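Local atomic coordinates of monoamine oxidase regulatory protein, putative (Archaeoglobus fulgidus, PDB entry 1Q6W), a protein that is of uncertain function but belongs to the MaoC-like hot dog family, whose members are typically hydratases or dehydratases acting on acyl-CoA thioesters. Residues I65-V79 / F103-A117. Residues are numbered along the deposited sequence; the frame is centred on the assembly and turned at random.
Sequences IAQGMLVLSIALGMV and FLRPVFIGDTIAASA
Ala75 and Ala115 meet where helix 68-79 crosses strand 112-117 at -58°, the two axes approaching to 7.6 Å. The small methyls, with CB to CB at 3.7 Å, let helix and strand come close. On one side of this pair Val79 lays CG1 on Ala117 CB at 3.8 Å; on the other, Ile113 CD1 is met by Val71 CG1, by Ile74 CG2 and by CE of Met78, which like Met69 is present as selenomethionine. Met78, poorly ordered, appears bent at its last torsion, which brings CE to 3.8 Å from Ile113 CD1, the two side chains crossing at about a right angle. Val71 also turns CG2 tip to tip against CG2 of Val107. Ahead of the helix, Ala66 N donates an almost straight hydrogen bond to Val107 O (2.9 Å, 176° at the hydrogen), joining the two backbones. Beside it, Ile65 splits its branches, CG2 against the Phe108 ring and CD1 4.0 Å from Pro106 CB. At the first helical turn Phe103 brings CE2 to 3.5 Å from Gly68 CA, where a helix residue without a side chain leaves room for the ring; beyond, the ring meets Phe95 of the second subunit. Cutting Phe103 back to an alanine is likely to open a gap beside Gly68 and deprive that Phe95 of its ring partner. Met69 packs on its counterpart in the other subunit, so the helix also borders the dimer interface. A long central helix lying across a curved antiparallel sheet is the hallmark of the hot dog fold.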
loop_
_atom_site.group_PDB
_atom_site.type_symbol
_atom_site.label_atom_id
_atom_site.label_comp_id
_atom_site.label_asym_id
_atom_site.label_seq_id
_atom_site.Cartn_x
_atom_site.Cartn_y
_atom_site.Cartn_z
ATOM N N ILE A 65 6.421 -13.803 8.293
ATOM C CA ILE A 65 6.932 -12.468 7.980
ATOM C C ILE A 65 5.827 -11.409 7.845
ATOM O O ILE A 65 4.648 -11.724 7.644
ATOM C CB ILE A 65 7.749 -12.470 6.658
ATOM C CG1 ILE A 65 6.852 -12.827 5.466
ATOM C CG2 ILE A 65 8.876 -13.458 6.746
ATOM C CD1 ILE A 65 7.561 -12.690 4.092
ATOM N N ALA A 66 6.221 -10.143 7.934
ATOM C CA ALA A 66 5.263 -9.057 7.825
ATOM C C ALA A 66 4.720 -8.928 6.416
ATOM O O ALA A 66 5.369 -9.330 5.468
ATOM C CB ALA A 66 5.912 -7.749 8.248
ATOM N N GLN A 67 3.526 -8.366 6.282
ATOM C CA GLN A 67 2.939 -8.181 4.975
ATOM C C GLN A 67 3.660 -7.029 4.300
ATOM O O GLN A 67 3.997 -6.045 4.951
ATOM C CB GLN A 67 1.450 -7.862 5.086
ATOM C CG GLN A 67 0.651 -8.904 5.834
ATOM C CD GLN A 67 0.549 -8.611 7.339
ATOM O OE1 GLN A 67 1.523 -8.153 7.961
ATOM N NE2 GLN A 67 -0.624 -8.894 7.929
ATOM N N GLY A 68 3.903 -7.142 2.996
ATOM C CA GLY A 68 4.564 -6.063 2.282
ATOM C C GLY A 68 3.763 -4.780 2.356
ATOM O O GLY A 68 4.346 -3.712 2.520
HETATM N N MSE A 69 2.435 -4.875 2.218
HETATM C CA MSE A 69 1.586 -3.688 2.320
HETATM C C MSE A 69 1.707 -3.047 3.704
HETATM O O MSE A 69 1.572 -1.827 3.832
HETATM C CB MSE A 69 0.125 -4.041 2.054
HETATM C CG MSE A 69 -0.205 -4.199 0.580
HETATM SE SE MSE A 69 0.251 -2.641 -0.442
HETATM C CE MSE A 69 -1.161 -1.455 0.137
ATOM N N LEU A 70 1.962 -3.868 4.734
ATOM C CA LEU A 70 2.115 -3.355 6.080
ATOM C C LEU A 70 3.397 -2.529 6.176
ATOM O O LEU A 70 3.400 -1.402 6.690
ATOM C CB LEU A 70 2.156 -4.494 7.098
ATOM C CG LEU A 70 2.534 -4.058 8.522
ATOM C CD1 LEU A 70 1.493 -3.081 9.074
ATOM C CD2 LEU A 70 2.679 -5.277 9.395
ATOM N N VAL A 71 4.488 -3.092 5.678
ATOM C CA VAL A 71 5.759 -2.385 5.723
ATOM C C VAL A 71 5.679 -1.068 4.950
ATOM O O VAL A 71 6.223 -0.039 5.376
ATOM C CB VAL A 71 6.903 -3.244 5.144
ATOM C CG1 VAL A 71 8.215 -2.508 5.311
ATOM C CG2 VAL A 71 6.966 -4.595 5.866
ATOM N N LEU A 72 4.994 -1.099 3.814
ATOM C CA LEU A 72 4.858 0.092 3.000
ATOM C C LEU A 72 4.053 1.148 3.759
ATOM O O LEU A 72 4.442 2.305 3.828
ATOM C CB LEU A 72 4.182 -0.262 1.670
ATOM C CG LEU A 72 4.018 0.881 0.653
ATOM C CD1 LEU A 72 5.361 1.579 0.418
ATOM C CD2 LEU A 72 3.440 0.335 -0.654
ATOM N N SER A 73 2.938 0.735 4.344
ATOM C CA SER A 73 2.084 1.633 5.109
ATOM C C SER A 73 2.817 2.246 6.305
ATOM O O SER A 73 2.755 3.460 6.525
ATOM C CB SER A 73 0.845 0.895 5.607
ATOM O OG SER A 73 -0.003 0.558 4.528
ATOM N N ILE A 74 3.500 1.413 7.087
ATOM C CA ILE A 74 4.230 1.941 8.215
ATOM C C ILE A 74 5.308 2.909 7.749
ATOM O O ILE A 74 5.519 3.949 8.350
ATOM C CB ILE A 74 4.851 0.823 9.065
ATOM C CG1 ILE A 74 3.729 0.017 9.772
ATOM C CG2 ILE A 74 5.799 1.437 10.100
ATOM C CD1 ILE A 74 4.228 -1.063 10.729
ATOM N N ALA A 75 5.971 2.578 6.642
ATOM C CA ALA A 75 7.026 3.431 6.084
ATOM C C ALA A 75 6.487 4.807 5.710
ATOM O O ALA A 75 6.959 5.818 6.225
ATOM C CB ALA A 75 7.637 2.768 4.871
ATOM N N LEU A 76 5.508 4.846 4.805
ATOM C CA LEU A 76 4.928 6.116 4.403
ATOM C C LEU A 76 4.463 6.885 5.640
ATOM O O LEU A 76 4.590 8.103 5.725
ATOM C CB LEU A 76 3.758 5.873 3.477
ATOM C CG LEU A 76 4.160 5.302 2.110
ATOM C CD1 LEU A 76 2.922 4.901 1.301
ATOM C CD2 LEU A 76 5.011 6.345 1.344
ATOM N N GLY A 77 3.957 6.141 6.617
ATOM C CA GLY A 77 3.467 6.741 7.829
ATOM C C GLY A 77 4.521 7.432 8.645
ATOM O O GLY A 77 4.323 8.570 9.048
HETATM N N MSE A 78 5.642 6.775 8.902
HETATM C CA MSE A 78 6.648 7.421 9.717
HETATM C C MSE A 78 7.313 8.595 9.006
HETATM O O MSE A 78 7.881 9.480 9.648
HETATM C CB MSE A 78 7.671 6.404 10.243
HETATM C CG MSE A 78 8.360 5.545 9.203
HETATM SE SE MSE A 78 9.494 4.177 10.021
HETATM C CE MSE A 78 8.661 2.600 9.306
ATOM N N VAL A 79 7.214 8.626 7.683
ATOM C CA VAL A 79 7.789 9.725 6.908
ATOM C C VAL A 79 6.855 10.920 6.985
ATOM O O VAL A 79 7.300 12.055 7.155
ATOM C CB VAL A 79 7.990 9.328 5.408
ATOM C CG1 VAL A 79 8.048 10.557 4.526
ATOM C CG2 VAL A 79 9.295 8.541 5.263
ATOM N N PHE A 103 9.567 -5.217 -3.259
ATOM C CA PHE A 103 9.760 -5.891 -1.983
ATOM C C PHE A 103 11.068 -6.670 -2.098
ATOM O O PHE A 103 11.124 -7.732 -2.677
ATOM C CB PHE A 103 8.563 -6.797 -1.710
ATOM C CG PHE A 103 7.256 -6.046 -1.638
ATOM C CD1 PHE A 103 6.282 -6.214 -2.628
ATOM C CD2 PHE A 103 7.016 -5.129 -0.612
ATOM C CE1 PHE A 103 5.095 -5.488 -2.602
ATOM C CE2 PHE A 103 5.832 -4.393 -0.573
ATOM C CZ PHE A 103 4.867 -4.567 -1.562
ATOM N N LEU A 104 12.132 -6.115 -1.557
ATOM C CA LEU A 104 13.442 -6.728 -1.666
ATOM C C LEU A 104 13.779 -7.833 -0.690
ATOM O O LEU A 104 14.189 -8.925 -1.092
ATOM C CB LEU A 104 14.514 -5.648 -1.566
ATOM C CG LEU A 104 14.269 -4.471 -2.512
ATOM C CD1 LEU A 104 15.334 -3.408 -2.301
ATOM C CD2 LEU A 104 14.271 -4.962 -3.969
ATOM N N ARG A 105 13.633 -7.543 0.598
ATOM C CA ARG A 105 13.957 -8.496 1.649
ATOM C C ARG A 105 12.763 -8.628 2.582
ATOM O O ARG A 105 11.962 -7.709 2.724
ATOM C CB ARG A 105 15.165 -7.981 2.425
ATOM C CG ARG A 105 16.030 -9.042 3.043
ATOM C CD ARG A 105 17.337 -9.131 2.285
ATOM N NE ARG A 105 17.905 -7.805 2.074
ATOM C CZ ARG A 105 19.090 -7.578 1.518
ATOM N NH1 ARG A 105 19.840 -8.595 1.117
ATOM N NH2 ARG A 105 19.522 -6.333 1.358
ATOM N N PRO A 106 12.626 -9.782 3.236
ATOM C CA PRO A 106 11.501 -9.975 4.153
ATOM C C PRO A 106 11.744 -9.315 5.497
ATOM O O PRO A 106 12.874 -9.176 5.919
ATOM C CB PRO A 106 11.419 -11.495 4.275
ATOM C CG PRO A 106 12.849 -11.894 4.197
ATOM C CD PRO A 106 13.394 -11.029 3.075
ATOM N N VAL A 107 10.675 -8.896 6.158
ATOM C CA VAL A 107 10.779 -8.285 7.474
ATOM C C VAL A 107 10.204 -9.295 8.478
ATOM O O VAL A 107 9.036 -9.682 8.395
ATOM C CB VAL A 107 9.965 -6.976 7.547
ATOM C CG1 VAL A 107 9.978 -6.434 8.966
ATOM C CG2 VAL A 107 10.537 -5.948 6.593
ATOM N N PHE A 108 11.029 -9.728 9.417
ATOM C CA PHE A 108 10.591 -10.690 10.422
ATOM C C PHE A 108 10.009 -10.024 11.678
ATOM O O PHE A 108 10.261 -8.848 11.941
ATOM C CB PHE A 108 11.764 -11.606 10.787
ATOM C CG PHE A 108 12.165 -12.523 9.685
ATOM C CD1 PHE A 108 11.370 -13.620 9.354
ATOM C CD2 PHE A 108 13.299 -12.260 8.922
ATOM C CE1 PHE A 108 11.693 -14.443 8.278
ATOM C CE2 PHE A 108 13.632 -13.070 7.839
ATOM C CZ PHE A 108 12.830 -14.162 7.516
ATOM N N ILE A 109 9.254 -10.789 12.456
ATOM C CA ILE A 109 8.600 -10.275 13.653
ATOM C C ILE A 109 9.415 -9.456 14.645
ATOM O O ILE A 109 8.852 -8.685 15.433
ATOM C CB ILE A 109 7.858 -11.414 14.371
ATOM C CG1 ILE A 109 6.593 -11.740 13.573
ATOM C CG2 ILE A 109 7.522 -11.053 15.801
ATOM C CD1 ILE A 109 5.768 -12.896 14.134
ATOM N N GLY A 110 10.728 -9.565 14.621
ATOM C CA GLY A 110 11.469 -8.739 15.576
ATOM C C GLY A 110 12.334 -7.652 14.959
ATOM O O GLY A 110 13.105 -6.980 15.636
ATOM N N ASP A 111 12.211 -7.492 13.651
ATOM C CA ASP A 111 13.006 -6.517 12.932
ATOM C C ASP A 111 12.559 -5.094 13.214
ATOM O O ASP A 111 11.379 -4.834 13.499
ATOM C CB ASP A 111 12.938 -6.787 11.422
ATOM C CG ASP A 111 13.612 -8.098 11.020
ATOM O OD1 ASP A 111 13.519 -8.493 9.829
ATOM O OD2 ASP A 111 14.234 -8.734 11.897
ATOM N N THR A 112 13.516 -4.175 13.129
ATOM C CA THR A 112 13.254 -2.760 13.344
ATOM C C THR A 112 13.483 -2.059 12.016
ATOM O O THR A 112 14.610 -1.960 11.549
ATOM C CB THR A 112 14.201 -2.180 14.405
ATOM O OG1 THR A 112 14.045 -2.907 15.624
ATOM C CG2 THR A 112 13.901 -0.712 14.650
ATOM N N ILE A 113 12.412 -1.566 11.409
ATOM C CA ILE A 113 12.537 -0.906 10.122
ATOM C C ILE A 113 12.587 0.613 10.210
ATOM O O ILE A 113 12.000 1.212 11.103
ATOM C CB ILE A 113 11.390 -1.311 9.199
ATOM C CG1 ILE A 113 10.060 -0.870 9.803
ATOM C CG2 ILE A 113 11.409 -2.819 8.996
ATOM C CD1 ILE A 113 8.882 -1.146 8.924
ATOM N N ALA A 114 13.312 1.226 9.280
ATOM C CA ALA A 114 13.457 2.674 9.223
ATOM C C ALA A 114 13.294 3.108 7.773
ATOM O O ALA A 114 13.896 2.528 6.866
ATOM C CB ALA A 114 14.800 3.073 9.722
ATOM N N ALA A 115 12.481 4.131 7.555
ATOM C CA ALA A 115 12.229 4.594 6.212
ATOM C C ALA A 115 12.739 5.997 5.981
ATOM O O ALA A 115 12.819 6.805 6.903
ATOM C CB ALA A 115 10.741 4.540 5.926
ATOM N N SER A 116 13.075 6.280 4.732
ATOM C CA SER A 116 13.543 7.594 4.351
ATOM C C SER A 116 12.916 7.925 3.009
ATOM O O SER A 116 12.679 7.028 2.191
ATOM C CB SER A 116 15.071 7.606 4.233
ATOM O OG SER A 116 15.525 6.731 3.213
ATOM N N ALA A 117 12.628 9.203 2.794
ATOM C CA ALA A 117 12.069 9.640 1.532
ATOM C C ALA A 117 12.946 10.769 0.962
ATOM O O ALA A 117 13.409 11.645 1.702
ATOM C CB ALA A 117 10.665 10.115 1.738
#